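PDB 6H6V: 3-polyprenyl-4-hydroxybenzoate decarboxylase and related decarboxylases, which catalyses the reversible decarboxylation of 2,5-furandicarboxylic acid to 2-furoic acid, as a UbiD-family enzyme working with a prenylated flavin. Local coordinates for residues Trp380-Arg385 and Ile417-Pro422; Gly125-Tyr130 and Arg152-Gly157. All blocks are in the same frame, centred on the assembly; numbering follows the deposited sequence.

Contact 1: residues Trp380-Arg385 and Ile417-Pro422; sequences WAVATR and IDATIP. With CA (calcium ion), chain B.
Arg385, Asp418 and Thr420 turn their backbone carbonyls onto one calcium ion, each O atom lying 2.7 Å from the metal, and Asp391 adds a carboxylate oxygen. The ion thereby ties helix 375-385 to the stretch that continues strand 411-418, with which it shares no direct hydrogen bond. Asp418 offers the metal its main chain; its carboxylate bends back over its own loop instead. There OD1 accepts Thr420 N at 3.0 Å, closing an Asx turn, and takes Thr420 OG1, which Lys340 also bonds, through its syn lone pair; this probably helps to set the carbonyls of Asp418 and Thr420. Between these two metal-binding residues, Ala419 turns its methyl to the helix backbone and Val382, with Ala419 CB 4.2 Å from Val382 CG2. The extended Arg385 side chain leaves CB near Ala419 O and runs on past Ile421. Its guanidinium is sandwiched: Ile421 CD1 lies 3.7 Å above the plane on one face, and Trp380 CZ3 covers the other. In that plane a water bridges Arg385 NH1 to Ala419 O, while Glu369 forms a salt bridge with NH1 and Tyr263 of the second subunit binds NE. Strand 362-367 runs alongside 411-418 in the sheet and receives Ala381 and Val382 of the helix, whereas the second subunit packs against Trp380, Ala383 and Thr384.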
loop_
_atom_site.group_PDB
_atom_site.type_symbol
_atom_site.label_atom_id
_atom_site.label_comp_id
_atom_site.label_asym_id
_atom_site.label_seq_id
_atom_site.Cartn_x
_atom_site.Cartn_y
_atom_site.Cartn_z
ATOM N N TRP F 380 -21.250 3.425 -14.207
ATOM C CA TRP F 380 -21.695 4.708 -13.697
ATOM C C TRP F 380 -21.550 4.782 -12.171
ATOM O O TRP F 380 -20.998 5.756 -11.620
ATOM C CB TRP F 380 -23.135 4.966 -14.115
ATOM C CG TRP F 380 -23.676 6.175 -13.518
ATOM C CD1 TRP F 380 -23.448 7.460 -13.919
ATOM C CD2 TRP F 380 -24.525 6.253 -12.376
ATOM N NE1 TRP F 380 -24.103 8.334 -13.087
ATOM C CE2 TRP F 380 -24.761 7.616 -12.122
ATOM C CE3 TRP F 380 -25.084 5.307 -11.529
ATOM C CZ2 TRP F 380 -25.547 8.051 -11.074
ATOM C CZ3 TRP F 380 -25.837 5.735 -10.460
ATOM C CH2 TRP F 380 -26.072 7.102 -10.251
ATOM N N ALA F 381 -22.040 3.745 -11.502
ATOM C CA ALA F 381 -21.895 3.654 -10.058
ATOM C C ALA F 381 -20.419 3.695 -9.622
ATOM O O ALA F 381 -20.071 4.396 -8.681
ATOM C CB ALA F 381 -22.590 2.403 -9.533
ATOM N N VAL F 382 -19.559 2.967 -10.320
ATOM C CA VAL F 382 -18.123 2.990 -10.029
ATOM C C VAL F 382 -17.538 4.384 -10.261
ATOM O O VAL F 382 -16.728 4.848 -9.473
ATOM C CB VAL F 382 -17.345 1.941 -10.865
ATOM C CG1 VAL F 382 -15.843 2.074 -10.668
ATOM C CG2 VAL F 382 -17.783 0.542 -10.465
ATOM N N ALA F 383 -17.946 5.049 -11.335
ATOM C CA ALA F 383 -17.390 6.360 -11.652
ATOM C C ALA F 383 -17.722 7.403 -10.585
ATOM O O ALA F 383 -16.913 8.299 -10.324
ATOM C CB ALA F 383 -17.890 6.837 -12.993
ATOM N N THR F 384 -18.907 7.295 -9.981
ATOM C CA THR F 384 -19.405 8.356 -9.135
ATOM C C THR F 384 -19.568 8.012 -7.677
ATOM O O THR F 384 -19.884 8.905 -6.878
ATOM C CB THR F 384 -20.766 8.821 -9.636
ATOM O OG1 THR F 384 -21.680 7.721 -9.597
ATOM C CG2 THR F 384 -20.654 9.339 -11.072
ATOM N N ARG F 385 -19.430 6.740 -7.314
ATOM C CA ARG F 385 -19.581 6.311 -5.913
ATOM C C ARG F 385 -18.379 5.567 -5.354
ATOM O O ARG F 385 -18.405 5.110 -4.211
ATOM C CB ARG F 385 -20.842 5.448 -5.773
ATOM C CG ARG F 385 -22.068 6.179 -6.291
ATOM C CD ARG F 385 -23.271 5.279 -6.340
ATOM N NE ARG F 385 -24.474 6.073 -6.548
ATOM C CZ ARG F 385 -25.707 5.583 -6.530
ATOM N NH1 ARG F 385 -25.937 4.295 -6.320
ATOM N NH2 ARG F 385 -26.728 6.410 -6.740
ATOM N N ILE F 417 -14.088 -3.782 -5.344
ATOM C CA ILE F 417 -14.462 -2.383 -5.530
ATOM C C ILE F 417 -15.798 -2.152 -4.843
ATOM O O ILE F 417 -16.798 -2.721 -5.253
ATOM C CB ILE F 417 -14.587 -2.043 -7.022
ATOM C CG1 ILE F 417 -13.232 -2.246 -7.714
ATOM C CG2 ILE F 417 -15.046 -0.598 -7.189
ATOM C CD1 ILE F 417 -13.227 -2.102 -9.218
ATOM N N ASP F 418 -15.808 -1.322 -3.807
ATOM C CA ASP F 418 -17.037 -0.973 -3.096
ATOM C C ASP F 418 -17.609 0.302 -3.715
ATOM O O ASP F 418 -17.130 1.401 -3.458
ATOM C CB ASP F 418 -16.751 -0.783 -1.603
ATOM C CG ASP F 418 -17.962 -0.273 -0.809
ATOM O OD1 ASP F 418 -19.092 -0.209 -1.356
ATOM O OD2 ASP F 418 -17.770 0.062 0.390
ATOM N N ALA F 419 -18.650 0.147 -4.527
ATOM C CA ALA F 419 -19.313 1.275 -5.162
ATOM C C ALA F 419 -20.676 1.527 -4.547
ATOM O O ALA F 419 -21.577 1.952 -5.235
ATOM C CB ALA F 419 -19.431 1.000 -6.650
ATOM N N THR F 420 -20.815 1.259 -3.251
ATOM C CA THR F 420 -22.030 1.576 -2.507
ATOM C C THR F 420 -21.905 2.975 -1.917
ATOM O O THR F 420 -20.820 3.435 -1.661
ATOM C CB THR F 420 -22.304 0.568 -1.364
ATOM O OG1 THR F 420 -21.314 0.700 -0.329
ATOM C CG2 THR F 420 -22.309 -0.853 -1.884
ATOM N N ILE F 421 -23.039 3.623 -1.702
ATOM C CA ILE F 421 -23.139 4.924 -1.031
ATOM C C ILE F 421 -22.805 4.738 0.460
ATOM O O ILE F 421 -23.206 3.749 1.060
ATOM C CB ILE F 421 -24.590 5.451 -1.151
ATOM C CG1 ILE F 421 -24.952 5.733 -2.595
ATOM C CG2 ILE F 421 -24.823 6.707 -0.343
ATOM C CD1 ILE F 421 -26.450 5.626 -2.848
ATOM N N PRO F 422 -22.072 5.672 1.069
ATOM C CA PRO F 422 -21.899 5.625 2.511
ATOM C C PRO F 422 -23.227 5.702 3.247
ATOM O O PRO F 422 -24.108 6.434 2.811
ATOM C CB PRO F 422 -21.062 6.868 2.820
ATOM C CG PRO F 422 -20.287 7.093 1.590
ATOM C CD PRO F 422 -21.226 6.716 0.473
HETATM CA CA CA B . -18.146 3.496 -2.019
HETATM O O HOH W 1 -24.192 2.301 -5.497
#

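Contact 2: residues Gly125-Tyr130 and Arg152-Gly157; sequences GDAGPY and RLQVTG. With FMN (flavin mononucleotide), chain C.
Tyr130 lays its ring against Gln154, one face resting on the start of that side chain: Gln154 CB sits 3.8 Å from the ring centroid, a CH-pi contact over the face. Gln154 leaves the backbone with CG anti to N (chi1 -166°) and stays extended, which carries CG past Tyr130 CZ and brings the amide plane to within 18° of the ring plane. The two polar ends reach separate partners on strand 252-258: Tyr130 OH binds the carboxylate of Glu254, and Gln154 OE1 accepts from Gly255 N. Beyond them, the amide nitrogen of Gln154 lies beside the methyl of Ala127. Tyr130 and Gln154 belong to the antiparallel sheet of the Rift-related, FMN-binding domain, where they form a non-hydrogen-bonded pair with CA atoms 4.5 Å apart, at the open end of the hairpin made by strands 130-139 and 146-157. Next along, Val155 N bonds to Pro129 O at 3.0 Å. Arg152 passes the ring obliquely, its CD 3.8 Å from Tyr130 CE2. Glu254 takes both Tyr130 OH and Arg152 NE, with Glu259 salt-bridged to Arg152 NH1. An alanine in place of Tyr130 would remove the ring, and is likely to leave Gln154 CB and the Arg152 chain without their shared neighbour and Glu254 without its hydroxyl partner. The backbone of Arg152 faces the cofactor, its N donating to FMN O4 at 2.8 Å in a nearly straight bond (171°).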
loop_
_atom_site.group_PDB
_atom_site.type_symbol
_atom_site.label_atom_id
_atom_site.label_comp_id
_atom_site.label_asym_id
_atom_site.label_seq_id
_atom_site.Cartn_x
_atom_site.Cartn_y
_atom_site.Cartn_z
ATOM N N GLY F 125 -7.497 -22.488 -34.400
ATOM C CA GLY F 125 -6.447 -23.309 -33.813
ATOM C C GLY F 125 -6.884 -24.627 -33.208
ATOM O O GLY F 125 -6.069 -25.289 -32.549
ATOM N N ASP F 126 -8.147 -25.027 -33.400
ATOM C CA ASP F 126 -8.638 -26.294 -32.837
ATOM C C ASP F 126 -7.957 -27.465 -33.534
ATOM O O ASP F 126 -7.782 -27.457 -34.757
ATOM C CB ASP F 126 -10.157 -26.442 -32.995
ATOM C CG ASP F 126 -10.948 -25.456 -32.141
ATOM O OD1 ASP F 126 -10.337 -24.691 -31.366
ATOM O OD2 ASP F 126 -12.198 -25.442 -32.249
ATOM N N ALA F 127 -7.589 -28.477 -32.755
ATOM C CA ALA F 127 -6.910 -29.652 -33.300
ATOM C C ALA F 127 -7.767 -30.459 -34.266
ATOM O O ALA F 127 -7.239 -31.246 -35.038
ATOM C CB ALA F 127 -6.408 -30.544 -32.174
ATOM N N GLY F 128 -9.083 -30.282 -34.210
ATOM C CA GLY F 128 -9.976 -30.942 -35.146
ATOM C C GLY F 128 -11.433 -30.665 -34.834
ATOM O O GLY F 128 -11.755 -29.674 -34.171
ATOM N N PRO F 129 -12.331 -31.538 -35.326
ATOM C CA PRO F 129 -13.743 -31.486 -34.947
ATOM C C PRO F 129 -13.943 -31.904 -33.497
ATOM O O PRO F 129 -13.300 -32.858 -33.023
ATOM C CB PRO F 129 -14.401 -32.501 -35.883
ATOM C CG PRO F 129 -13.443 -32.654 -37.011
ATOM C CD PRO F 129 -12.095 -32.520 -36.394
ATOM N N TYR F 130 -14.839 -31.199 -32.813
ATOM C CA TYR F 130 -15.085 -31.414 -31.391
ATOM C C TYR F 130 -16.584 -31.560 -31.132
ATOM O O TYR F 130 -17.401 -30.824 -31.706
ATOM C CB TYR F 130 -14.536 -30.234 -30.576
ATOM C CG TYR F 130 -13.137 -30.429 -30.035
ATOM C CD1 TYR F 130 -12.024 -30.108 -30.793
ATOM C CD2 TYR F 130 -12.938 -30.924 -28.743
ATOM C CE1 TYR F 130 -10.740 -30.274 -30.291
ATOM C CE2 TYR F 130 -11.661 -31.100 -28.219
ATOM C CZ TYR F 130 -10.558 -30.775 -28.993
ATOM O OH TYR F 130 -9.287 -30.949 -28.489
ATOM N N ARG F 152 -15.482 -31.656 -23.340
ATOM C CA ARG F 152 -15.141 -31.550 -24.752
ATOM C C ARG F 152 -14.544 -32.873 -25.245
ATOM O O ARG F 152 -13.804 -33.548 -24.515
ATOM C CB ARG F 152 -14.191 -30.382 -25.008
ATOM C CG ARG F 152 -12.751 -30.588 -24.575
ATOM C CD ARG F 152 -11.945 -29.352 -24.903
ATOM N NE ARG F 152 -10.531 -29.559 -24.633
ATOM C CZ ARG F 152 -9.712 -28.690 -24.045
ATOM N NH1 ARG F 152 -10.133 -27.508 -23.589
ATOM N NH2 ARG F 152 -8.444 -29.039 -23.868
ATOM N N LEU F 153 -14.904 -33.253 -26.467
ATOM C CA LEU F 153 -14.508 -34.536 -27.027
ATOM C C LEU F 153 -13.962 -34.287 -28.411
ATOM O O LEU F 153 -14.713 -33.951 -29.331
ATOM C CB LEU F 153 -15.700 -35.487 -27.076
ATOM C CG LEU F 153 -16.371 -35.728 -25.720
ATOM C CD1 LEU F 153 -17.791 -36.234 -25.879
ATOM C CD2 LEU F 153 -15.538 -36.693 -24.894
ATOM N N GLN F 154 -12.644 -34.395 -28.536
ATOM C CA GLN F 154 -11.985 -34.333 -29.833
ATOM C C GLN F 154 -12.228 -35.642 -30.581
ATOM O O GLN F 154 -12.023 -36.720 -30.021
ATOM C CB GLN F 154 -10.483 -34.149 -29.661
ATOM C CG GLN F 154 -9.794 -33.745 -30.950
ATOM C CD GLN F 154 -8.298 -33.602 -30.797
ATOM O OE1 GLN F 154 -7.753 -33.617 -29.680
ATOM N NE2 GLN F 154 -7.617 -33.461 -31.921
ATOM N N VAL F 155 -12.648 -35.545 -31.837
ATOM C CA VAL F 155 -12.755 -36.718 -32.699
ATOM C C VAL F 155 -11.347 -37.038 -33.220
ATOM O O VAL F 155 -10.808 -36.293 -34.041
ATOM C CB VAL F 155 -13.747 -36.475 -33.856
ATOM C CG1 VAL F 155 -13.854 -37.719 -34.727
ATOM C CG2 VAL F 155 -15.126 -36.080 -33.318
ATOM N N THR F 156 -10.743 -38.107 -32.696
ATOM C CA THR F 156 -9.384 -38.543 -33.081
ATOM C C THR F 156 -9.369 -39.814 -33.953
ATOM O O THR F 156 -8.310 -40.267 -34.376
ATOM C CB THR F 156 -8.496 -38.785 -31.832
ATOM O OG1 THR F 156 -9.115 -39.751 -30.976
ATOM C CG2 THR F 156 -8.270 -37.491 -31.069
ATOM N N GLY F 157 -10.546 -40.378 -34.212
ATOM C CA GLY F 157 -10.686 -41.534 -35.085
ATOM C C GLY F 157 -12.145 -41.847 -35.374
ATOM O O GLY F 157 -13.044 -41.154 -34.888
HETATM N N1 FMN C . -15.183 -29.776 -17.818
HETATM C C2 FMN C . -14.073 -30.462 -18.175
HETATM O O2 FMN C . -13.424 -31.041 -17.270
HETATM N N3 FMN C . -13.655 -30.547 -19.462
HETATM C C4 FMN C . -14.314 -29.967 -20.475
HETATM O O4 FMN C . -13.950 -30.058 -21.678
HETATM C C4A FMN C . -15.521 -29.216 -20.125
HETATM N N5 FMN C . -16.218 -28.629 -21.075
HETATM C C5A FMN C . -17.324 -27.956 -20.779
HETATM C C6 FMN C . -17.984 -27.389 -21.843
HETATM C C7 FMN C . -19.137 -26.678 -21.620
HETATM C C7M FMN C . -19.739 -26.144 -22.882
HETATM C C8 FMN C . -19.685 -26.512 -20.217
HETATM C C8M FMN C . -20.931 -25.731 -19.871
HETATM C C9 FMN C . -19.003 -27.097 -19.156
HETATM C C9A FMN C . -17.827 -27.821 -19.380
HETATM N N10 FMN C . -17.087 -28.452 -18.361
HETATM C C10 FMN C . -15.926 -29.136 -18.724
HETATM C "C1'" FMN C . -17.426 -28.343 -16.937
HETATM C "C2'" FMN C . -18.120 -29.501 -16.266
HETATM O "O2'" FMN C . -19.076 -30.186 -17.089
HETATM C "C3'" FMN C . -18.852 -28.852 -15.128
HETATM O "O3'" FMN C . -17.994 -28.000 -14.392
HETATM C "C4'" FMN C . -19.460 -29.887 -14.239
HETATM O "O4'" FMN C . -20.224 -29.112 -13.282
HETATM C "C5'" FMN C . -18.433 -30.865 -13.617
HETATM O "O5'" FMN C . -18.911 -31.282 -12.320
HETATM P P FMN C . -19.019 -32.759 -11.665
HETATM O O1P FMN C . -17.635 -33.305 -11.919
HETATM O O2P FMN C . -19.473 -32.468 -10.244
HETATM O O3P FMN C . -20.093 -33.485 -12.427
#

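Overall arrangement
Contact 2 comes first along the chain and is complete before contact 1 begins, and the two lie on opposite sides of the chain's centre. Their centres are 45 Å apart and their nearest atoms about 29 Å, so they do not touch. They share no sheet: 125-130 with 152-157 lies where the loop before strand 130-139 enters the antiparallel sheet of the Rift-related domain, next to the flavin, whereas 380-385 with 417-422 joins a helix to the mixed sheet of the C-terminal domain. Between them in sequence comes the long helix 294-315. Contact 2 places one residue of the flavin pocket, whereas contact 1 holds most of a calcium site next to the second subunit.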